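Local coordinates for protein fucose-specific lectin (Aleuria aurantia, PDB 6GKE) that binds L-fucose, preferring alpha-1,6-linked core fucose on glycoproteins, through five sites set between adjacent blades of a six-bladed beta-propeller, at residues E3-K9 with Y26-L30. The protein carries 1 engineered substitution. Numbering follows the deposited sequence. Where two conformers were deposited one is given.
Sequences EFLYTSK and YFQDL. With EDO (1,2-ethanediol), chain I; EDO (1,2-ethanediol), chain B.
Hydrogen bonds between the backbones of L5 and Q28 and through the hydroxyl of S8 hold the N-terminal segment 3-9 against the end of strand 22-28. L5 N gives a nearly straight bond to Q28 O (3.0 Å, 166° at the hydrogen), and Q28 N reaches S8 OG at 2.9 Å. A chi1 of 176° turns the S8 hydroxyl away from its own backbone N and beside the carbonyl carbon, from where it donates to K9 O in the carbonyl plane and accepts from Q28 N; two bonds thus fix its rotation. A type II turn from L5 to S8, closed by S8 N to L5 O, brings both gripping points to Q28. A water links K9 N to Q28 OE1, whereas Q28 NE2 turns to K58 O and G32 O.

Among apolar groups, the F4 and F27 rings meet at 67° with centroids 5.1 Å apart, F4 CE1 reaching F27 CB at 3.6 Å; L287 touches both side chains. The L5 and Q28 side chains lie side by side, and L5 CD1 lies 4.2 Å from L30 CD2. L5 also packs on L30 of the second subunit, and the Y6 rings of the two subunits stack, placing this segment of the six-bladed propeller at the homodimer interface.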
loop_
_atom_site.group_PDB
_atom_site.type_symbol
_atom_site.label_atom_id
_atom_site.label_comp_id
_atom_site.label_asym_id
_atom_site.label_seq_id
_atom_site.Cartn_x
_atom_site.Cartn_y
_atom_site.Cartn_z
ATOM N N GLU A 3 3.700 7.141 -6.483
ATOM C CA GLU A 3 2.608 6.588 -7.275
ATOM C C GLU A 3 2.783 5.077 -7.486
ATOM O O GLU A 3 2.050 4.482 -8.258
ATOM C CB GLU A 3 2.487 7.394 -8.565
ATOM C CG GLU A 3 2.164 8.848 -8.280
ATOM C CD GLU A 3 2.130 9.753 -9.494
ATOM O OE1 GLU A 3 2.984 9.582 -10.391
ATOM O OE2 GLU A 3 1.240 10.625 -9.538
ATOM N N PHE A 4 3.718 4.457 -6.757
ATOM C CA PHE A 4 3.938 3.006 -6.812
ATOM C C PHE A 4 2.805 2.300 -6.062
ATOM O O PHE A 4 2.640 2.503 -4.864
ATOM C CB PHE A 4 5.294 2.706 -6.175
ATOM C CG PHE A 4 5.887 1.323 -6.319
ATOM C CD1 PHE A 4 5.372 0.338 -7.156
ATOM C CD2 PHE A 4 7.049 1.039 -5.618
ATOM C CE1 PHE A 4 6.001 -0.895 -7.264
ATOM C CE2 PHE A 4 7.668 -0.196 -5.722
ATOM C CZ PHE A 4 7.153 -1.157 -6.556
ATOM N N LEU A 5 2.041 1.457 -6.761
ATOM C CA LEU A 5 0.957 0.728 -6.129
ATOM C C LEU A 5 1.531 -0.254 -5.102
ATOM O O LEU A 5 2.386 -1.083 -5.418
ATOM C CB LEU A 5 0.169 -0.005 -7.214
ATOM C CG LEU A 5 -0.984 -0.886 -6.741
ATOM C CD1 LEU A 5 -2.129 -0.044 -6.201
ATOM C CD2 LEU A 5 -1.443 -1.775 -7.891
ATOM N N TYR A 6 1.016 -0.197 -3.875
ATOM C CA TYR A 6 1.461 -1.113 -2.828
ATOM C C TYR A 6 1.000 -2.527 -3.186
ATOM O O TYR A 6 -0.181 -2.735 -3.449
ATOM C CB TYR A 6 0.924 -0.693 -1.460
ATOM C CG TYR A 6 1.178 -1.686 -0.358
ATOM C CD1 TYR A 6 2.460 -2.111 -0.052
ATOM C CD2 TYR A 6 0.127 -2.203 0.379
ATOM C CE1 TYR A 6 2.695 -3.018 0.967
ATOM C CE2 TYR A 6 0.346 -3.099 1.411
ATOM C CZ TYR A 6 1.632 -3.516 1.698
ATOM O OH TYR A 6 1.825 -4.399 2.721
ATOM N N THR A 7 1.950 -3.462 -3.169
ATOM C CA THR A 7 1.798 -4.880 -3.581
ATOM C C THR A 7 1.670 -5.014 -5.103
ATOM O O THR A 7 1.313 -6.080 -5.603
ATOM C CB THR A 7 0.718 -5.674 -2.820
ATOM O OG1 THR A 7 -0.608 -5.340 -3.230
ATOM C CG2 THR A 7 0.851 -5.521 -1.322
ATOM N N SER A 8 2.073 -3.979 -5.848
ATOM C CA SER A 8 2.363 -4.145 -7.268
ATOM C C SER A 8 3.361 -5.288 -7.458
ATOM O O SER A 8 4.327 -5.408 -6.707
ATOM C CB SER A 8 2.961 -2.880 -7.825
ATOM O OG SER A 8 3.342 -3.016 -9.186
ATOM N N LYS A 9 3.189 -6.049 -8.537
ATOM C CA LYS A 9 4.261 -6.909 -8.983
ATOM C C LYS A 9 5.323 -6.048 -9.676
ATOM O O LYS A 9 5.118 -4.870 -9.963
ATOM C CB LYS A 9 3.726 -8.048 -9.853
ATOM C CG LYS A 9 2.988 -9.124 -9.065
ATOM C CD LYS A 9 1.612 -8.734 -8.559
ATOM C CE LYS A 9 0.824 -9.953 -8.127
ATOM N NZ LYS A 9 -0.517 -9.601 -7.599
ATOM N N TYR A 26 9.784 -2.466 -14.456
ATOM C CA TYR A 26 8.366 -2.264 -14.711
ATOM C C TYR A 26 7.603 -2.487 -13.409
ATOM O O TYR A 26 7.872 -3.436 -12.666
ATOM C CB TYR A 26 7.860 -3.213 -15.809
ATOM C CG TYR A 26 8.637 -3.010 -17.078
ATOM C CD1 TYR A 26 8.355 -1.950 -17.922
ATOM C CD2 TYR A 26 9.746 -3.789 -17.360
ATOM C CE1 TYR A 26 9.138 -1.682 -19.029
ATOM C CE2 TYR A 26 10.540 -3.536 -18.463
ATOM C CZ TYR A 26 10.248 -2.468 -19.290
ATOM O OH TYR A 26 11.070 -2.188 -20.338
ATOM N N PHE A 27 6.639 -1.597 -13.158
ATOM C CA PHE A 27 5.816 -1.649 -11.970
ATOM C C PHE A 27 4.473 -1.009 -12.309
ATOM O O PHE A 27 4.341 -0.337 -13.329
ATOM C CB PHE A 27 6.502 -0.929 -10.803
ATOM C CG PHE A 27 6.693 0.554 -11.012
ATOM C CD1 PHE A 27 7.818 1.059 -11.650
ATOM C CD2 PHE A 27 5.728 1.455 -10.583
ATOM C CE1 PHE A 27 7.971 2.426 -11.843
ATOM C CE2 PHE A 27 5.881 2.819 -10.776
ATOM C CZ PHE A 27 7.002 3.301 -11.405
ATOM N N GLN A 28 3.495 -1.191 -11.424
ATOM C CA GLN A 28 2.176 -0.637 -11.644
ATOM C C GLN A 28 1.967 0.582 -10.748
ATOM O O GLN A 28 2.405 0.617 -9.596
ATOM C CB GLN A 28 1.111 -1.701 -11.381
ATOM C CG GLN A 28 -0.267 -1.332 -11.901
ATOM C CD GLN A 28 -1.172 -2.537 -11.942
ATOM O OE1 GLN A 28 -1.146 -3.387 -11.045
ATOM N NE2 GLN A 28 -1.983 -2.624 -12.989
ATOM N N ASP A 29 1.255 1.565 -11.299
ATOM C CA ASP A 29 0.915 2.780 -10.580
ATOM C C ASP A 29 -0.517 2.682 -10.031
ATOM O O ASP A 29 -1.234 1.695 -10.220
ATOM C CB ASP A 29 1.167 4.025 -11.437
ATOM C CG ASP A 29 0.224 4.253 -12.608
ATOM O OD1 ASP A 29 -0.900 3.712 -12.585
ATOM O OD2 ASP A 29 0.631 4.993 -13.534
ATOM N N LEU A 30 -0.927 3.731 -9.313
ATOM C CA LEU A 30 -2.223 3.740 -8.620
ATOM C C LEU A 30 -3.398 3.687 -9.601
ATOM O O LEU A 30 -4.493 3.279 -9.212
ATOM C CB LEU A 30 -2.341 5.000 -7.759
ATOM C CG LEU A 30 -1.275 5.163 -6.683
ATOM C CD1 LEU A 30 -1.468 6.481 -5.958
ATOM C CD2 LEU A 30 -1.301 4.007 -5.703
HETATM C C1 EDO I . -0.134 3.292 -1.595
HETATM O O1 EDO I . 0.854 3.484 -0.586
HETATM C C2 EDO I . 0.151 2.405 -2.807
HETATM O O2 EDO I . -1.027 1.626 -3.214
HETATM C C1 EDO B . -2.485 -0.985 -2.500
HETATM O O1 EDO B . -2.338 -2.177 -1.734
HETATM C C2 EDO B . -3.163 0.248 -1.903
HETATM O O2 EDO B . -2.519 1.498 -2.332
HETATM O O HOH W 1 0.797 -5.320 -10.020
#